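Local coordinates for nudix hydrolase domain-containing protein (Thermotoga maritima, PDB 3E57), which is of unknown function but carries a Nudix domain and is probably a hydrolase of nucleoside diphosphate-linked or related compounds, at residues D63-D77 with S152-F166. Numbering follows the deposited sequence.
Sequences DETTKQVIPYVVIMD and SRVHLGALFLGRGKF
E64 and R153 open the contact with a salt bridge, R153 NE to E64 OE2 at 3.1 Å: OE2 lies in the guanidinium plane of R153, whereas NE comes to it from above the carboxylate plane of E64. R153 NH1 is hydrogen-bonded to the backbone carbonyl of S147. From here strand 66-77 runs parallel to strand 155-163 through the middle of the mixed sheet of the Nudix fold. K67 bends at its last torsion (chi4 -92°), which brings NZ over the start of the partner strand; its bonds to the carbonyls of R153 and H155 are weak, and N145 holds it more firmly. Q68 N then takes V154 O at 2.8 Å, the first rung of a ladder of ten backbone bonds that ends with G164 N on M76 O. V69, and after it P71 and V73, look onto helix 115-130. On the other face I70 CG1 sits over the H155 ring, 4.0 Å from its centroid, a CH-pi contact. Further along, L159 CD1 meets the edge of the Y72 ring, 3.9 Å from CD2, and also touches V74 CG2; helix 194-206 packs over this face. M76 CG rests against L161 CD1 at 3.8 Å. D77 CG lies anti to its backbone N (chi1 -172°), and OD2 accepts from F166 N at 2.9 Å. A leucine in its place would probably leave F166 N without its acceptor and the corner at G164 less firmly tied. That N-H points almost straight at OD2, at 172°, from above the carboxylate plane.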
loop_
_atom_site.group_PDB
_atom_site.type_symbol
_atom_site.label_atom_id
_atom_site.label_comp_id
_atom_site.label_asym_id
_atom_site.label_seq_id
_atom_site.Cartn_x
_atom_site.Cartn_y
_atom_site.Cartn_z
ATOM N N ASP B 63 17.300 -6.440 -12.643
ATOM C CA ASP B 63 17.350 -5.029 -13.024
ATOM C C ASP B 63 16.189 -4.220 -12.450
ATOM O O ASP B 63 15.044 -4.377 -12.883
ATOM C CB ASP B 63 17.380 -4.905 -14.556
ATOM C CG ASP B 63 17.731 -3.499 -15.033
ATOM O OD1 ASP B 63 18.243 -2.688 -14.228
ATOM O OD2 ASP B 63 17.501 -3.206 -16.227
ATOM N N GLU B 64 16.502 -3.351 -11.485
ATOM C CA GLU B 64 15.518 -2.432 -10.904
ATOM C C GLU B 64 15.339 -1.155 -11.738
ATOM O O GLU B 64 14.510 -0.309 -11.402
ATOM C CB GLU B 64 15.888 -2.071 -9.459
ATOM C CG GLU B 64 15.636 -3.197 -8.464
ATOM C CD GLU B 64 15.895 -2.796 -7.016
ATOM O OE1 GLU B 64 15.948 -1.581 -6.717
ATOM O OE2 GLU B 64 16.041 -3.706 -6.171
ATOM N N THR B 65 16.104 -1.018 -12.820
ATOM C CA THR B 65 15.904 0.069 -13.786
ATOM C C THR B 65 14.589 -0.085 -14.548
ATOM O O THR B 65 14.083 0.881 -15.123
ATOM C CB THR B 65 17.036 0.113 -14.839
ATOM O OG1 THR B 65 18.313 0.056 -14.188
ATOM C CG2 THR B 65 16.947 1.386 -15.674
ATOM N N THR B 66 14.065 -1.309 -14.586
ATOM C CA THR B 66 12.797 -1.585 -15.249
ATOM C C THR B 66 11.852 -2.378 -14.347
ATOM O O THR B 66 12.272 -3.033 -13.379
ATOM C CB THR B 66 13.008 -2.371 -16.565
ATOM O OG1 THR B 66 13.762 -3.561 -16.298
ATOM C CG2 THR B 66 13.743 -1.517 -17.601
ATOM N N LYS B 67 10.566 -2.301 -14.676
ATOM C CA LYS B 67 9.556 -3.106 -14.019
ATOM C C LYS B 67 8.808 -3.938 -15.056
ATOM O O LYS B 67 8.396 -3.433 -16.100
ATOM C CB LYS B 67 8.616 -2.212 -13.192
ATOM C CG LYS B 67 9.302 -1.715 -11.927
ATOM C CD LYS B 67 8.407 -0.884 -11.016
ATOM C CE LYS B 67 8.930 -0.883 -9.564
ATOM N NZ LYS B 67 8.322 -1.997 -8.718
ATOM N N GLN B 68 8.684 -5.228 -14.767
ATOM C CA GLN B 68 7.961 -6.167 -15.599
ATOM C C GLN B 68 6.471 -5.998 -15.354
ATOM O O GLN B 68 6.024 -6.067 -14.214
ATOM C CB GLN B 68 8.389 -7.590 -15.250
ATOM C CG GLN B 68 9.890 -7.842 -15.471
ATOM C CD GLN B 68 10.420 -8.991 -14.655
ATOM O OE1 GLN B 68 9.873 -10.090 -14.685
ATOM N NE2 GLN B 68 11.500 -8.748 -13.923
ATOM N N VAL B 69 5.707 -5.758 -16.414
ATOM C CA VAL B 69 4.261 -5.579 -16.287
ATOM C C VAL B 69 3.561 -6.931 -16.158
ATOM O O VAL B 69 3.620 -7.766 -17.070
ATOM C CB VAL B 69 3.699 -4.802 -17.471
ATOM C CG1 VAL B 69 2.178 -4.737 -17.393
ATOM C CG2 VAL B 69 4.320 -3.418 -17.506
ATOM N N ILE B 70 2.909 -7.129 -15.011
ATOM C CA ILE B 70 2.277 -8.388 -14.650
ATOM C C ILE B 70 0.763 -8.190 -14.522
ATOM O O ILE B 70 0.298 -7.624 -13.525
ATOM C CB ILE B 70 2.829 -8.920 -13.293
ATOM C CG1 ILE B 70 4.362 -8.985 -13.303
ATOM C CG2 ILE B 70 2.253 -10.297 -12.976
ATOM C CD1 ILE B 70 4.935 -9.931 -14.341
ATOM N N PRO B 71 -0.014 -8.631 -15.528
ATOM C CA PRO B 71 -1.448 -8.717 -15.298
ATOM C C PRO B 71 -1.711 -9.680 -14.141
ATOM O O PRO B 71 -1.064 -10.717 -14.060
ATOM C CB PRO B 71 -1.987 -9.264 -16.628
ATOM C CG PRO B 71 -0.804 -9.901 -17.296
ATOM C CD PRO B 71 0.338 -9.038 -16.905
ATOM N N TYR B 72 -2.615 -9.312 -13.241
ATOM C CA TYR B 72 -2.841 -10.037 -11.988
ATOM C C TYR B 72 -4.344 -10.056 -11.719
ATOM O O TYR B 72 -4.945 -9.020 -11.407
ATOM C CB TYR B 72 -2.098 -9.340 -10.852
ATOM C CG TYR B 72 -1.955 -10.167 -9.592
ATOM C CD1 TYR B 72 -1.109 -11.277 -9.558
ATOM C CD2 TYR B 72 -2.632 -9.835 -8.432
ATOM C CE1 TYR B 72 -0.966 -12.036 -8.414
ATOM C CE2 TYR B 72 -2.478 -10.602 -7.270
ATOM C CZ TYR B 72 -1.641 -11.699 -7.277
ATOM O OH TYR B 72 -1.492 -12.457 -6.116
ATOM N N VAL B 73 -4.955 -11.224 -11.869
ATOM C CA VAL B 73 -6.398 -11.328 -11.897
ATOM C C VAL B 73 -6.912 -12.115 -10.706
ATOM O O VAL B 73 -6.508 -13.257 -10.481
ATOM C CB VAL B 73 -6.879 -12.005 -13.197
ATOM C CG1 VAL B 73 -8.406 -11.996 -13.259
ATOM C CG2 VAL B 73 -6.274 -11.305 -14.419
ATOM N N VAL B 74 -7.805 -11.486 -9.953
ATOM C CA VAL B 74 -8.532 -12.133 -8.891
ATOM C C VAL B 74 -9.865 -12.572 -9.489
ATOM O O VAL B 74 -10.544 -11.779 -10.155
ATOM C CB VAL B 74 -8.784 -11.154 -7.736
ATOM C CG1 VAL B 74 -9.689 -11.800 -6.681
ATOM C CG2 VAL B 74 -7.451 -10.703 -7.126
ATOM N N ILE B 75 -10.222 -13.830 -9.269
ATOM C CA ILE B 75 -11.409 -14.414 -9.878
ATOM C C ILE B 75 -12.493 -14.557 -8.829
ATOM O O ILE B 75 -12.233 -15.079 -7.751
ATOM C CB ILE B 75 -11.074 -15.794 -10.502
ATOM C CG1 ILE B 75 -10.199 -15.595 -11.737
ATOM C CG2 ILE B 75 -12.349 -16.562 -10.875
ATOM C CD1 ILE B 75 -9.600 -16.859 -12.252
ATOM N N MET B 76 -13.698 -14.066 -9.142
ATOM C CA MET B 76 -14.874 -14.305 -8.312
ATOM C C MET B 76 -15.959 -15.054 -9.078
ATOM O O MET B 76 -16.301 -14.665 -10.196
ATOM C CB MET B 76 -15.458 -12.993 -7.805
ATOM C CG MET B 76 -14.717 -12.422 -6.607
ATOM S SD MET B 76 -15.629 -11.072 -5.853
ATOM C CE MET B 76 -16.777 -11.947 -4.782
ATOM N N ASP B 77 -16.477 -16.116 -8.463
ATOM C CA ASP B 77 -17.602 -16.904 -8.983
ATOM C C ASP B 77 -18.754 -16.638 -8.029
ATOM O O ASP B 77 -18.742 -17.097 -6.887
ATOM C CB ASP B 77 -17.240 -18.398 -9.012
ATOM C CG ASP B 77 -18.291 -19.268 -9.723
ATOM O OD1 ASP B 77 -19.477 -18.892 -9.775
ATOM O OD2 ASP B 77 -17.923 -20.356 -10.211
ATOM N N SER B 152 9.291 -8.436 -5.990
ATOM C CA SER B 152 8.366 -7.303 -5.924
ATOM C C SER B 152 8.928 -6.040 -6.545
ATOM O O SER B 152 8.232 -5.364 -7.305
ATOM C CB SER B 152 7.983 -7.013 -4.472
ATOM O OG SER B 152 7.189 -8.067 -3.991
ATOM N N ARG B 153 10.187 -5.733 -6.243
ATOM C CA ARG B 153 10.796 -4.484 -6.713
ATOM C C ARG B 153 10.962 -4.386 -8.235
ATOM O O ARG B 153 11.109 -3.276 -8.770
ATOM C CB ARG B 153 12.135 -4.244 -6.012
ATOM C CG ARG B 153 11.982 -3.951 -4.538
ATOM C CD ARG B 153 13.269 -3.477 -3.879
ATOM N NE ARG B 153 14.293 -4.516 -3.731
ATOM C CZ ARG B 153 14.438 -5.319 -2.675
ATOM N NH1 ARG B 153 13.596 -5.281 -1.646
ATOM N NH2 ARG B 153 15.438 -6.198 -2.663
ATOM N N VAL B 154 10.941 -5.525 -8.931
ATOM C CA VAL B 154 11.061 -5.538 -10.391
ATOM C C VAL B 154 9.736 -5.854 -11.091
ATOM O O VAL B 154 9.714 -6.009 -12.306
ATOM C CB VAL B 154 12.175 -6.523 -10.869
ATOM C CG1 VAL B 154 13.494 -6.202 -10.180
ATOM C CG2 VAL B 154 11.784 -7.971 -10.630
ATOM N N HIS B 155 8.634 -5.926 -10.334
ATOM C CA HIS B 155 7.316 -6.244 -10.891
ATOM C C HIS B 155 6.335 -5.103 -10.655
ATOM O O HIS B 155 6.270 -4.550 -9.559
ATOM C CB HIS B 155 6.739 -7.499 -10.233
ATOM C CG HIS B 155 7.269 -8.785 -10.782
ATOM N ND1 HIS B 155 6.585 -9.974 -10.668
ATOM C CD2 HIS B 155 8.405 -9.070 -11.455
ATOM C CE1 HIS B 155 7.288 -10.941 -11.231
ATOM N NE2 HIS B 155 8.395 -10.418 -11.721
ATOM N N LEU B 156 5.569 -4.769 -11.685
ATOM C CA LEU B 156 4.445 -3.847 -11.562
ATOM C C LEU B 156 3.171 -4.625 -11.840
ATOM O O LEU B 156 2.983 -5.129 -12.940
ATOM C CB LEU B 156 4.587 -2.717 -12.579
ATOM C CG LEU B 156 3.425 -1.728 -12.668
ATOM C CD1 LEU B 156 3.287 -1.006 -11.345
ATOM C CD2 LEU B 156 3.646 -0.744 -13.813
ATOM N N GLY B 157 2.286 -4.715 -10.853
ATOM C CA GLY B 157 1.051 -5.472 -11.018
ATOM C C GLY B 157 -0.078 -4.620 -11.546
ATOM O O GLY B 157 -0.253 -3.486 -11.114
ATOM N N ALA B 158 -0.835 -5.167 -12.493
ATOM C CA ALA B 158 -2.049 -4.545 -12.985
ATOM C C ALA B 158 -3.166 -5.421 -12.463
ATOM O O ALA B 158 -3.389 -6.532 -12.972
ATOM C CB ALA B 158 -2.068 -4.506 -14.518
ATOM N N LEU B 159 -3.861 -4.927 -11.441
ATOM C CA LEU B 159 -4.861 -5.701 -10.723
ATOM C C LEU B 159 -6.248 -5.610 -11.349
ATOM O O LEU B 159 -6.790 -4.511 -11.531
ATOM C CB LEU B 159 -4.945 -5.213 -9.289
ATOM C CG LEU B 159 -5.972 -5.878 -8.367
ATOM C CD1 LEU B 159 -5.727 -7.395 -8.250
ATOM C CD2 LEU B 159 -5.909 -5.187 -6.992
ATOM N N PHE B 160 -6.812 -6.777 -11.650
ATOM C CA PHE B 160 -8.167 -6.908 -12.155
ATOM C C PHE B 160 -8.984 -7.805 -11.273
ATOM O O PHE B 160 -8.454 -8.726 -10.649
ATOM C CB PHE B 160 -8.174 -7.562 -13.540
ATOM C CG PHE B 160 -7.462 -6.785 -14.582
ATOM C CD1 PHE B 160 -8.165 -5.969 -15.458
ATOM C CD2 PHE B 160 -6.088 -6.869 -14.699
ATOM C CE1 PHE B 160 -7.502 -5.241 -16.413
ATOM C CE2 PHE B 160 -5.422 -6.143 -15.654
ATOM C CZ PHE B 160 -6.132 -5.334 -16.515
ATOM N N LEU B 161 -10.289 -7.549 -11.268
ATOM C CA LEU B 161 -11.285 -8.447 -10.718
ATOM C C LEU B 161 -12.028 -9.071 -11.902
ATOM O O LEU B 161 -12.651 -8.358 -12.701
ATOM C CB LEU B 161 -12.260 -7.662 -9.857
ATOM C CG LEU B 161 -13.447 -8.414 -9.279
ATOM C CD1 LEU B 161 -12.993 -9.617 -8.462
ATOM C CD2 LEU B 161 -14.283 -7.459 -8.444
ATOM N N GLY B 162 -11.943 -10.386 -12.032
ATOM C CA GLY B 162 -12.658 -11.089 -13.103
ATOM C C GLY B 162 -13.819 -11.833 -12.490
ATOM O O GLY B 162 -13.611 -12.713 -11.659
ATOM N N ARG B 163 -15.043 -11.485 -12.871
ATOM C CA ARG B 163 -16.210 -12.195 -12.360
ATOM C C ARG B 163 -16.702 -13.178 -13.423
ATOM O O ARG B 163 -16.789 -12.827 -14.601
ATOM C CB ARG B 163 -17.331 -11.231 -11.981
ATOM C CG ARG B 163 -17.056 -10.313 -10.785
ATOM C CD ARG B 163 -18.363 -9.602 -10.411
ATOM N NE ARG B 163 -18.267 -8.659 -9.290
ATOM C CZ ARG B 163 -17.939 -7.372 -9.401
ATOM N NH1 ARG B 163 -17.625 -6.833 -10.578
ATOM N NH2 ARG B 163 -17.907 -6.612 -8.312
ATOM N N GLY B 164 -17.021 -14.399 -13.012
ATOM C CA GLY B 164 -17.488 -15.398 -13.968
ATOM C C GLY B 164 -17.848 -16.738 -13.369
ATOM O O GLY B 164 -18.271 -16.827 -12.215
ATOM N N LYS B 165 -17.700 -17.781 -14.174
ATOM C CA LYS B 165 -17.873 -19.138 -13.708
ATOM C C LYS B 165 -16.486 -19.736 -13.661
ATOM O O LYS B 165 -15.744 -19.643 -14.637
ATOM C CB LYS B 165 -18.774 -19.946 -14.664
ATOM C CG LYS B 165 -19.304 -21.253 -14.056
ATOM C CD LYS B 165 -20.667 -21.071 -13.346
ATOM C CE LYS B 165 -20.757 -21.885 -12.042
ATOM N NZ LYS B 165 -20.546 -23.354 -12.212
ATOM N N PHE B 166 -16.128 -20.308 -12.516
ATOM C CA PHE B 166 -14.882 -21.041 -12.363
ATOM C C PHE B 166 -15.195 -22.526 -12.466
ATOM O O PHE B 166 -16.133 -23.000 -11.837
ATOM C CB PHE B 166 -14.227 -20.750 -11.004
ATOM C CG PHE B 166 -13.034 -21.609 -10.722
ATOM C CD1 PHE B 166 -11.779 -21.250 -11.192
ATOM C CD2 PHE B 166 -13.167 -22.796 -10.014
ATOM C CE1 PHE B 166 -10.684 -22.055 -10.958
ATOM C CE2 PHE B 166 -12.070 -23.598 -9.775
ATOM C CZ PHE B 166 -10.829 -23.228 -10.250
HETATM O O HOH W 1 12.499 -1.321 -9.795
#